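Metallo-beta-lactamase (Simiduia agarivorans, PDB 6MFI) probably hydrolyses beta-lactam antibiotics with a pair of zinc ions, as a metallo-beta-lactamase of subclass B3. Local coordinates at residues Ala211-Asn225 against Tyr278-Ser292. Residues are numbered along the deposited sequence; the frame is centred on the assembly and turned at random.
Sequences ADSLSPVSAEGYRFN and YATGISARLAQRLAS
The guanidinium of Arg289 takes Phe224 on one face. Phe224 CD1 sits over the centre of the group, 3.5 Å from Arg289 CZ. The two planes are 78° apart, so the ring presents its edge, and this is not a flat stack. At the edge of the guanidinium lie Ser218 OG and the backbone of Arg223. Arg289 NH2 donates to Pro216 O at 3.2 Å, from above the carbonyl plane, and more weakly to Ser218 OG at 3.4 Å. The Arg289 chain leaves anti to its own N (chi1 169°) and then bends at chi2. The chi1 turn sets CG beside Pro216 CB, next to Arg289 CB, and the bend at chi2 helps carry the guanidinium to the loop carbonyl and Phe224.

Arg285 offers one guanidinium face to Pro216 CD. Arg285 O lies 3.7 Å from Pro216 CG. Pro216 thus rests across two arginines one helical turn apart, and it centres an inverse gamma turn.

Nearer the zinc site, one face of the Tyr278 ring carries Ile282 CG1, offset toward the rim. Asp212 O lies at the ring edge. Tyr278 OH is 2.7 Å from Ser213 O, and a water bridges Tyr278 OH and Ala211 O. Ile282 CG2 packs on Leu214 CB at 3.8 Å.

Asp212 OD2 accepts from Leu214 N in an Asx turn, while Asp212 OD1 is hydrogen-bonded to ND1 of the zinc ligand His110. Ser215 O accepts from His188, another zinc ligand. The C-terminal helix 274-291 therefore backs a second-shell loop of the dinuclear zinc site, within the alpha-beta/beta-alpha fold of metallo-beta-lactamases.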
# COMPACT_ATOMS: atom_id res chain seq x y z
N ALA A 211 -4.17 -3.39 2.93
CA ALA A 211 -4.39 -2.55 4.10
C ALA A 211 -3.19 -1.65 4.35
O ALA A 211 -2.04 -2.09 4.28
CB ALA A 211 -4.67 -3.42 5.33
N ASP A 212 -3.47 -0.39 4.66
CA ASP A 212 -2.43 0.59 4.90
C ASP A 212 -1.62 0.23 6.15
O ASP A 212 -2.02 -0.62 6.96
CB ASP A 212 -3.03 1.99 5.04
CG ASP A 212 -1.98 3.08 5.09
OD1 ASP A 212 -1.32 3.33 4.06
OD2 ASP A 212 -1.81 3.69 6.17
N SER A 213 -0.47 0.88 6.30
CA SER A 213 0.40 0.63 7.45
C SER A 213 -0.35 0.84 8.76
O SER A 213 -0.25 0.02 9.68
CB SER A 213 1.63 1.53 7.38
OG SER A 213 2.33 1.32 6.16
N LEU A 214 -1.10 1.94 8.86
CA LEU A 214 -1.97 2.23 10.00
C LEU A 214 -1.21 2.34 11.32
O LEU A 214 -1.83 2.44 12.38
CB LEU A 214 -3.08 1.18 10.13
CG LEU A 214 -4.08 1.11 8.98
CD1 LEU A 214 -5.23 0.20 9.33
CD2 LEU A 214 -4.60 2.49 8.63
N SER A 215 0.13 2.35 11.28
CA SER A 215 0.93 2.33 12.49
C SER A 215 0.85 3.68 13.20
O SER A 215 0.97 4.73 12.56
CB SER A 215 2.38 1.99 12.17
OG SER A 215 2.87 2.84 11.15
N PRO A 216 0.66 3.68 14.53
CA PRO A 216 0.68 4.90 15.35
C PRO A 216 2.08 5.46 15.57
O PRO A 216 2.50 5.74 16.70
CB PRO A 216 0.05 4.42 16.67
CG PRO A 216 0.39 2.97 16.74
CD PRO A 216 0.37 2.47 15.32
N VAL A 217 2.83 5.60 14.48
CA VAL A 217 4.17 6.17 14.51
C VAL A 217 4.08 7.60 14.00
O VAL A 217 3.18 7.97 13.25
CB VAL A 217 5.17 5.33 13.68
CG1 VAL A 217 4.93 5.55 12.19
CG2 VAL A 217 6.60 5.64 14.07
N SER A 218 5.03 8.42 14.43
CA SER A 218 5.01 9.84 14.11
C SER A 218 6.40 10.41 14.31
O SER A 218 7.33 9.71 14.73
CB SER A 218 3.99 10.58 14.98
OG SER A 218 4.48 10.76 16.29
N ALA A 219 6.55 11.69 13.99
CA ALA A 219 7.78 12.41 14.30
C ALA A 219 7.83 12.73 15.79
O ALA A 219 6.80 12.83 16.46
CB ALA A 219 7.87 13.70 13.48
N GLU A 220 9.05 12.88 16.30
CA GLU A 220 9.23 13.13 17.73
C GLU A 220 8.71 14.51 18.09
O GLU A 220 9.21 15.52 17.57
CB GLU A 220 10.71 12.99 18.10
CG GLU A 220 10.97 13.05 19.59
CD GLU A 220 12.42 12.78 19.94
OE1 GLU A 220 13.25 12.74 19.01
OE2 GLU A 220 12.72 12.61 21.14
N GLY A 221 7.72 14.56 18.96
CA GLY A 221 7.08 15.80 19.35
C GLY A 221 5.73 16.06 18.73
O GLY A 221 5.18 17.15 18.93
N TYR A 222 5.17 15.10 17.99
CA TYR A 222 3.89 15.30 17.33
C TYR A 222 2.72 15.08 18.29
O TYR A 222 1.79 15.88 18.34
CB TYR A 222 3.77 14.37 16.12
CG TYR A 222 2.35 14.20 15.63
CD1 TYR A 222 1.68 15.26 15.02
CD2 TYR A 222 1.68 13.00 15.78
CE1 TYR A 222 0.38 15.11 14.56
CE2 TYR A 222 0.38 12.84 15.33
CZ TYR A 222 -0.26 13.90 14.72
OH TYR A 222 -1.55 13.74 14.28
N ARG A 223 2.79 14.00 19.08
CA ARG A 223 1.79 13.60 20.07
C ARG A 223 0.41 13.37 19.46
O ARG A 223 -0.20 14.28 18.90
CB ARG A 223 1.68 14.62 21.22
CG ARG A 223 2.87 15.58 21.39
CD ARG A 223 4.15 14.88 21.80
NE ARG A 223 3.98 13.99 22.94
CZ ARG A 223 4.83 13.03 23.27
NH1 ARG A 223 5.92 12.83 22.54
NH2 ARG A 223 4.60 12.27 24.33
N PHE A 224 -0.09 12.13 19.59
CA PHE A 224 -1.36 11.77 18.98
C PHE A 224 -2.54 12.38 19.73
O PHE A 224 -3.48 12.88 19.10
CB PHE A 224 -1.50 10.25 18.92
CG PHE A 224 -1.25 9.67 17.56
CD1 PHE A 224 0.04 9.37 17.14
CD2 PHE A 224 -2.31 9.42 16.70
CE1 PHE A 224 0.26 8.83 15.89
CE2 PHE A 224 -2.09 8.88 15.45
CZ PHE A 224 -0.80 8.59 15.04
N ASN A 225 -2.52 12.34 21.06
CA ASN A 225 -3.65 12.75 21.89
C ASN A 225 -4.02 14.22 21.73
O ASN A 225 -5.02 14.64 22.33
CB ASN A 225 -3.36 12.45 23.36
CG ASN A 225 -2.43 13.46 23.98
OD1 ASN A 225 -2.87 14.45 24.56
ND2 ASN A 225 -1.12 13.22 23.87
N TYR A 278 -5.34 -8.08 11.83
CA TYR A 278 -4.44 -6.96 11.60
C TYR A 278 -4.97 -5.68 12.22
O TYR A 278 -4.22 -4.94 12.88
CB TYR A 278 -4.20 -6.77 10.10
CG TYR A 278 -3.25 -5.65 9.76
CD1 TYR A 278 -1.87 -5.83 9.87
CD2 TYR A 278 -3.71 -4.42 9.33
CE1 TYR A 278 -0.99 -4.81 9.57
CE2 TYR A 278 -2.84 -3.39 9.02
CZ TYR A 278 -1.48 -3.59 9.14
OH TYR A 278 -0.61 -2.57 8.84
N ALA A 279 -6.26 -5.39 12.03
CA ALA A 279 -6.83 -4.17 12.58
C ALA A 279 -6.86 -4.21 14.10
O ALA A 279 -6.66 -3.18 14.76
CB ALA A 279 -8.24 -3.95 12.02
N THR A 280 -7.11 -5.39 14.68
CA THR A 280 -7.07 -5.51 16.14
C THR A 280 -5.66 -5.30 16.67
O THR A 280 -5.48 -4.73 17.75
CB THR A 280 -7.61 -6.88 16.56
OG1 THR A 280 -8.88 -7.11 15.93
CG2 THR A 280 -7.78 -6.94 18.07
N GLY A 281 -4.65 -5.74 15.92
CA GLY A 281 -3.28 -5.48 16.33
C GLY A 281 -2.93 -4.01 16.25
O GLY A 281 -2.16 -3.50 17.08
N ILE A 282 -3.48 -3.29 15.27
CA ILE A 282 -3.26 -1.85 15.18
C ILE A 282 -3.96 -1.14 16.33
O ILE A 282 -3.40 -0.21 16.93
CB ILE A 282 -3.74 -1.32 13.82
CG1 ILE A 282 -2.96 -1.98 12.68
CG2 ILE A 282 -3.59 0.19 13.76
CD1 ILE A 282 -1.49 -1.62 12.65
N SER A 283 -5.18 -1.56 16.66
CA SER A 283 -5.88 -0.98 17.80
C SER A 283 -5.15 -1.25 19.10
O SER A 283 -5.19 -0.42 20.02
CB SER A 283 -7.31 -1.52 17.87
OG SER A 283 -8.05 -1.18 16.71
N ALA A 284 -4.47 -2.39 19.21
CA ALA A 284 -3.65 -2.65 20.38
C ALA A 284 -2.45 -1.72 20.42
O ALA A 284 -2.14 -1.14 21.47
CB ALA A 284 -3.20 -4.11 20.40
N ARG A 285 -1.76 -1.55 19.29
CA ARG A 285 -0.64 -0.61 19.24
C ARG A 285 -1.10 0.82 19.48
O ARG A 285 -0.39 1.61 20.11
CB ARG A 285 0.07 -0.72 17.89
CG ARG A 285 0.84 -2.01 17.69
CD ARG A 285 1.50 -2.04 16.32
NE ARG A 285 2.38 -0.90 16.11
CZ ARG A 285 2.90 -0.56 14.94
NH1 ARG A 285 2.62 -1.27 13.86
NH2 ARG A 285 3.69 0.50 14.84
N LEU A 286 -2.29 1.17 18.99
CA LEU A 286 -2.82 2.51 19.20
C LEU A 286 -3.15 2.74 20.67
O LEU A 286 -2.91 3.83 21.21
CB LEU A 286 -4.04 2.75 18.32
CG LEU A 286 -4.88 4.00 18.58
CD1 LEU A 286 -4.03 5.26 18.41
CD2 LEU A 286 -6.08 4.03 17.65
N ALA A 287 -3.71 1.73 21.34
CA ALA A 287 -4.02 1.86 22.76
C ALA A 287 -2.76 2.02 23.59
O ALA A 287 -2.74 2.78 24.56
CB ALA A 287 -4.83 0.65 23.23
N GLN A 288 -1.68 1.32 23.21
CA GLN A 288 -0.40 1.51 23.89
C GLN A 288 0.26 2.82 23.49
O GLN A 288 1.06 3.37 24.26
CB GLN A 288 0.52 0.33 23.61
CG GLN A 288 -0.13 -1.04 23.79
CD GLN A 288 0.76 -2.18 23.34
OE1 GLN A 288 0.56 -3.33 23.75
NE2 GLN A 288 1.74 -1.89 22.49
N ARG A 289 -0.02 3.32 22.28
CA ARG A 289 0.50 4.62 21.89
C ARG A 289 -0.12 5.73 22.71
O ARG A 289 0.57 6.63 23.20
CB ARG A 289 0.27 4.85 20.39
CG ARG A 289 0.54 6.27 19.92
CD ARG A 289 1.97 6.70 20.24
NE ARG A 289 2.09 8.15 20.34
CZ ARG A 289 2.69 8.92 19.44
NH1 ARG A 289 2.75 10.23 19.62
NH2 ARG A 289 3.23 8.38 18.35
N LEU A 290 -1.45 5.69 22.88
CA LEU A 290 -2.12 6.67 23.73
C LEU A 290 -1.83 6.45 25.21
O LEU A 290 -2.13 7.34 26.02
CB LEU A 290 -3.63 6.63 23.48
CG LEU A 290 -4.03 6.80 22.02
CD1 LEU A 290 -5.45 6.33 21.77
CD2 LEU A 290 -3.84 8.25 21.59
N ALA A 291 -1.26 5.30 25.58
CA ALA A 291 -0.79 5.12 26.95
C ALA A 291 0.49 5.91 27.21
O ALA A 291 0.73 6.35 28.34
CB ALA A 291 -0.56 3.64 27.24
N SER A 292 1.31 6.11 26.18
CA SER A 292 2.51 6.93 26.27
C SER A 292 2.21 8.42 26.21
O SER A 292 3.13 9.22 25.95
CB SER A 292 3.50 6.55 25.16
OG SER A 292 4.15 5.32 25.46
O HOH W 1 0.16 -2.23 6.35
O HOH W 2 5.92 10.99 26.86